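Local coordinates for leucine-rich repeat protein TpLRR (Treponema pallidum, PDB 6MLX) that is of unknown function but, as a secreted, probably periplasmic leucine-rich repeat protein, may well serve in binding other proteins, at residues Asp147-Ala152 with Gly170-Val175; Val34-Gln39 with Ser63-Val68. One frame throughout, in Å; residues are numbered along the deposited sequence.

Contact 1. Residues Asp147-Ala152 with Gly170-Val175; sequences DCAELA and GCRNLV
Ala152 and Val175 close one end of two equivalent turns laid side by side, Cys148-Leu151 and Cys171-Leu174, each a type I beta turn, with Val175 N bonded to Ala152 O at 3.0 Å. Next to this bond the CA of Ala152 makes a CA-H...O contact with Asn173 O at 3.4 Å. The second hydrogen bond comes from a side chain: Asn173 ND2 donates to Ala149 O at 2.8 Å, lying in the carbonyl plane, with 152° at the hydrogen and the oxygen tilted 16° from the amide plane, while Arg196 holds Asn173 OD1 and so fixes which way the amide is turned. Over one face of the Arg172 guanidinium, off-centre toward its rim, sits the methyl of Ala149, with CB 3.5 Å from NH2. On the buried side of the turns Cys171 SG meets Leu151 CD2 at 3.9 Å and touches Cys148 CB. Leu174 keeps CG anti to its backbone N (chi1 -180°), which carries CD1 to within 3.6 Å of Ala152 O. Like pairs with like, as in stacked leucine-rich repeats: cysteine and leucine side chains meet among buried residues, while the carbonyls of Ala149 and Ala152 take hydrogen bonds from the next repeat, one from an asparagine side chain and one from the backbone.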
loop_
_atom_site.group_PDB
_atom_site.type_symbol
_atom_site.label_atom_id
_atom_site.label_comp_id
_atom_site.label_asym_id
_atom_site.label_seq_id
_atom_site.Cartn_x
_atom_site.Cartn_y
_atom_site.Cartn_z
ATOM N N ASP A 147 -12.721 0.844 -0.576
ATOM C CA ASP A 147 -13.158 1.186 -1.932
ATOM C C ASP A 147 -12.222 0.653 -3.014
ATOM O O ASP A 147 -12.068 1.279 -4.071
ATOM C CB ASP A 147 -13.307 2.698 -2.101
ATOM C CG ASP A 147 -14.208 3.290 -1.082
ATOM O OD1 ASP A 147 -15.276 2.701 -0.833
ATOM O OD2 ASP A 147 -13.834 4.324 -0.511
ATOM N N CYS A 148 -11.586 -0.492 -2.770
ATOM C CA CYS A 148 -10.877 -1.206 -3.832
ATOM C C CYS A 148 -11.914 -2.065 -4.556
ATOM O O CYS A 148 -12.104 -3.251 -4.283
ATOM C CB CYS A 148 -9.722 -2.013 -3.257
ATOM S SG CYS A 148 -8.352 -0.943 -2.659
ATOM N N ALA A 149 -12.623 -1.427 -5.489
ATOM C CA ALA A 149 -13.815 -2.046 -6.062
ATOM C C ALA A 149 -13.490 -3.233 -6.961
ATOM O O ALA A 149 -14.383 -4.040 -7.237
ATOM C CB ALA A 149 -14.631 -1.009 -6.838
ATOM N N GLU A 150 -12.253 -3.364 -7.424
ATOM C CA GLU A 150 -11.876 -4.500 -8.251
ATOM C C GLU A 150 -11.076 -5.560 -7.496
ATOM O O GLU A 150 -10.727 -6.595 -8.087
ATOM C CB GLU A 150 -11.101 -4.017 -9.479
ATOM C CG GLU A 150 -11.977 -3.240 -10.490
ATOM C CD GLU A 150 -13.035 -4.083 -11.187
ATOM O OE1 GLU A 150 -12.948 -5.333 -11.165
ATOM O OE2 GLU A 150 -13.981 -3.492 -11.754
ATOM N N LEU A 151 -10.790 -5.327 -6.212
ATOM C CA LEU A 151 -10.061 -6.262 -5.367
ATOM C C LEU A 151 -10.795 -7.589 -5.244
ATOM O O LEU A 151 -11.850 -7.654 -4.610
ATOM C CB LEU A 151 -9.850 -5.656 -3.981
ATOM C CG LEU A 151 -9.071 -6.497 -2.974
ATOM C CD1 LEU A 151 -7.737 -6.901 -3.581
ATOM C CD2 LEU A 151 -8.883 -5.700 -1.701
ATOM N N ALA A 152 -10.240 -8.651 -5.831
ATOM C CA ALA A 152 -10.874 -9.960 -5.839
ATOM C C ALA A 152 -10.300 -10.918 -4.800
ATOM O O ALA A 152 -11.031 -11.768 -4.287
ATOM C CB ALA A 152 -10.753 -10.596 -7.232
ATOM N N GLY A 170 -16.352 -1.466 1.086
ATOM C CA GLY A 170 -16.542 -1.132 -0.308
ATOM C C GLY A 170 -15.839 -2.039 -1.295
ATOM O O GLY A 170 -15.758 -1.690 -2.475
ATOM N N CYS A 171 -15.316 -3.188 -0.850
ATOM C CA CYS A 171 -14.651 -4.134 -1.749
ATOM C C CYS A 171 -15.718 -5.074 -2.292
ATOM O O CYS A 171 -15.855 -6.230 -1.895
ATOM C CB CYS A 171 -13.534 -4.879 -1.027
ATOM S SG CYS A 171 -12.137 -3.807 -0.578
ATOM N N ARG A 172 -16.491 -4.547 -3.234
ATOM C CA ARG A 172 -17.660 -5.261 -3.716
ATOM C C ARG A 172 -17.322 -6.454 -4.601
ATOM O O ARG A 172 -18.220 -7.249 -4.885
ATOM C CB ARG A 172 -18.580 -4.303 -4.464
ATOM C CG ARG A 172 -17.894 -3.371 -5.421
ATOM C CD ARG A 172 -18.946 -2.621 -6.236
ATOM N NE ARG A 172 -18.378 -1.521 -7.011
ATOM C CZ ARG A 172 -17.878 -1.668 -8.231
ATOM N NH1 ARG A 172 -17.865 -2.863 -8.801
ATOM N NH2 ARG A 172 -17.391 -0.626 -8.885
ATOM N N ASN A 173 -16.069 -6.619 -5.028
ATOM C CA ASN A 173 -15.687 -7.789 -5.813
ATOM C C ASN A 173 -14.826 -8.776 -5.033
ATOM O O ASN A 173 -14.305 -9.733 -5.622
ATOM C CB ASN A 173 -14.975 -7.354 -7.089
ATOM C CG ASN A 173 -15.943 -7.084 -8.213
ATOM O OD1 ASN A 173 -16.785 -7.926 -8.533
ATOM N ND2 ASN A 173 -15.850 -5.899 -8.806
ATOM N N LEU A 174 -14.678 -8.578 -3.724
ATOM C CA LEU A 174 -13.826 -9.438 -2.918
ATOM C C LEU A 174 -14.483 -10.800 -2.738
ATOM O O LEU A 174 -15.606 -10.896 -2.240
ATOM C CB LEU A 174 -13.562 -8.784 -1.565
ATOM C CG LEU A 174 -12.673 -9.579 -0.612
ATOM C CD1 LEU A 174 -11.305 -9.852 -1.257
ATOM C CD2 LEU A 174 -12.513 -8.836 0.700
ATOM N N VAL A 175 -13.794 -11.867 -3.155
ATOM C CA VAL A 175 -14.345 -13.205 -3.017
ATOM C C VAL A 175 -13.416 -14.177 -2.308
ATOM O O VAL A 175 -13.871 -15.247 -1.871
ATOM C CB VAL A 175 -14.764 -13.783 -4.394
ATOM C CG1 VAL A 175 -15.766 -12.873 -5.086
ATOM C CG2 VAL A 175 -13.569 -13.967 -5.260
#

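Contact 2. Residues Val34-Gln39 with Ser63-Val68; sequences VVLPSQ and SLPSSV
Val34 and Leu36 bracket Ser63 along one edge of its backbone: Ser63 N donates to Val34 O at 2.9 Å, and Leu36 N donates to Ser63 O, also at 2.9 Å. The N-H and the C=O of Ser63 are thus both used, while Val35, bridged to it in parallel register, gives its own N-H to Thr6 OG1. Val35 CG1 lies beside Ser63 OG and CB on the same face of the sheet. This is the parallel pairing of strands 33-35 and 61-63, the first two of a three-stranded ladder at the N-terminal end of the leucine-rich repeat solenoid. Beyond the ladder the two segments stay together through apolar groups. Leu36, with CG anti to its backbone N (chi1 -165°), sends CD2 inward to Leu64 CD2 at 4.0 Å and, at about a right angle, to Val68 CG2. Its CB lies 3.6 Å from Pro65 CD. The same ring reaches Ser38, whose CB comes to 3.6 Å from Pro65 CB. Further polar groups find their partners beyond this pair of segments: Ser38 OG bonds to Glu5 OE2, and Ser67 OG to Val45 O in strand 43-48. The backbone of Ser38 is also hydrogen-bonded to that of Val45, and the backbone of Leu64 to that of Glu86 in the next strand of the ladder. Within 63-68, Val68 N donates to Pro65 O at 2.9 Å, closing a type I turn.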
loop_
_atom_site.group_PDB
_atom_site.type_symbol
_atom_site.label_atom_id
_atom_site.label_comp_id
_atom_site.label_asym_id
_atom_site.label_seq_id
_atom_site.Cartn_x
_atom_site.Cartn_y
_atom_site.Cartn_z
ATOM N N VAL A 34 9.854 7.183 -13.531
ATOM C CA VAL A 34 10.911 7.598 -12.622
ATOM C C VAL A 34 11.593 6.335 -12.117
ATOM O O VAL A 34 10.917 5.369 -11.738
ATOM C CB VAL A 34 10.346 8.437 -11.459
ATOM C CG1 VAL A 34 11.362 8.603 -10.325
ATOM C CG2 VAL A 34 9.895 9.782 -11.969
ATOM N N VAL A 35 12.918 6.311 -12.195
ATOM C CA VAL A 35 13.732 5.340 -11.482
ATOM C C VAL A 35 14.453 6.141 -10.406
ATOM O O VAL A 35 15.437 6.836 -10.686
ATOM C CB VAL A 35 14.718 4.604 -12.393
ATOM C CG1 VAL A 35 15.570 3.649 -11.562
ATOM C CG2 VAL A 35 13.982 3.856 -13.495
ATOM N N LEU A 36 13.933 6.073 -9.188
ATOM C CA LEU A 36 14.507 6.812 -8.079
ATOM C C LEU A 36 15.956 6.390 -7.858
ATOM O O LEU A 36 16.223 5.190 -7.664
ATOM C CB LEU A 36 13.708 6.555 -6.811
ATOM C CG LEU A 36 14.001 7.556 -5.715
ATOM C CD1 LEU A 36 13.395 8.870 -6.148
ATOM C CD2 LEU A 36 13.435 7.082 -4.378
ATOM N N PRO A 37 16.909 7.332 -7.858
ATOM C CA PRO A 37 18.314 6.957 -7.661
ATOM C C PRO A 37 18.520 6.281 -6.315
ATOM O O PRO A 37 17.935 6.665 -5.303
ATOM C CB PRO A 37 19.057 8.302 -7.732
ATOM C CG PRO A 37 18.029 9.319 -7.290
ATOM C CD PRO A 37 16.729 8.798 -7.901
ATOM N N SER A 38 19.359 5.251 -6.315
ATOM C CA SER A 38 19.700 4.592 -5.064
ATOM C C SER A 38 20.536 5.479 -4.161
ATOM O O SER A 38 20.625 5.208 -2.959
ATOM C CB SER A 38 20.444 3.297 -5.358
ATOM O OG SER A 38 21.505 3.565 -6.255
ATOM N N GLN A 39 21.156 6.521 -4.714
ATOM C CA GLN A 39 21.993 7.418 -3.929
ATOM C C GLN A 39 21.981 8.817 -4.544
ATOM O O GLN A 39 21.768 8.984 -5.751
ATOM C CB GLN A 39 23.440 6.883 -3.824
ATOM C CG GLN A 39 24.149 6.667 -5.156
ATOM C CD GLN A 39 24.771 7.949 -5.708
ATOM O OE1 GLN A 39 25.092 8.870 -4.954
ATOM N NE2 GLN A 39 24.932 8.013 -7.034
ATOM N N SER A 63 10.110 3.211 -9.991
ATOM C CA SER A 63 10.999 2.192 -9.456
ATOM C C SER A 63 11.716 2.773 -8.250
ATOM O O SER A 63 12.314 3.849 -8.341
ATOM C CB SER A 63 11.995 1.721 -10.524
ATOM O OG SER A 63 13.008 0.899 -9.962
ATOM N N LEU A 64 11.647 2.071 -7.126
ATOM C CA LEU A 64 12.350 2.547 -5.945
ATOM C C LEU A 64 13.560 1.663 -5.650
ATOM O O LEU A 64 13.502 0.446 -5.857
ATOM C CB LEU A 64 11.424 2.566 -4.723
ATOM C CG LEU A 64 10.086 3.275 -4.970
ATOM C CD1 LEU A 64 9.166 3.201 -3.750
ATOM C CD2 LEU A 64 10.333 4.718 -5.353
ATOM N N PRO A 65 14.659 2.247 -5.175
ATOM C CA PRO A 65 15.855 1.456 -4.860
ATOM C C PRO A 65 15.724 0.722 -3.537
ATOM O O PRO A 65 15.005 1.148 -2.627
ATOM C CB PRO A 65 16.951 2.520 -4.761
ATOM C CG PRO A 65 16.214 3.734 -4.239
ATOM C CD PRO A 65 14.885 3.693 -4.975
ATOM N N SER A 66 16.493 -0.372 -3.423
ATOM C CA SER A 66 16.466 -1.207 -2.218
ATOM C C SER A 66 16.782 -0.438 -0.941
ATOM O O SER A 66 16.421 -0.891 0.157
ATOM C CB SER A 66 17.420 -2.387 -2.385
ATOM O OG SER A 66 18.589 -1.980 -3.076
ATOM N N SER A 67 17.418 0.728 -1.053
ATOM C CA SER A 67 17.734 1.554 0.102
ATOM C C SER A 67 16.516 2.240 0.709
ATOM O O SER A 67 16.605 2.731 1.841
ATOM C CB SER A 67 18.772 2.604 -0.308
ATOM O OG SER A 67 18.444 3.132 -1.587
ATOM N N VAL A 68 15.386 2.299 0.005
ATOM C CA VAL A 68 14.233 3.008 0.554
ATOM C C VAL A 68 13.571 2.155 1.628
ATOM O O VAL A 68 13.139 1.026 1.371
ATOM C CB VAL A 68 13.230 3.389 -0.541
ATOM C CG1 VAL A 68 11.926 3.836 0.107
ATOM C CG2 VAL A 68 13.798 4.504 -1.408
#

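In the fold
Along the chain both segments of contact 2 come first, and those of contact 1 follow; the two contacts lie on opposite sides of the chain's centre, their own centres 31 Å apart and their nearest atoms about 18 Å apart. Contact 2 starts on the parallel sheet of strands 33-35, 61-63 and 84-86 near the N-terminus; contact 1 joins the loops that lead into strands 153-155 and 176-178, towards the C-terminal helix 199-207. Each brings together neighbouring turns of the chain, 22 or 23 residues apart for contact 1 and 27 or 28 for contact 2, at different levels of the coil. Contacts of this kind between neighbouring repeats are consistent with an elongated solenoid.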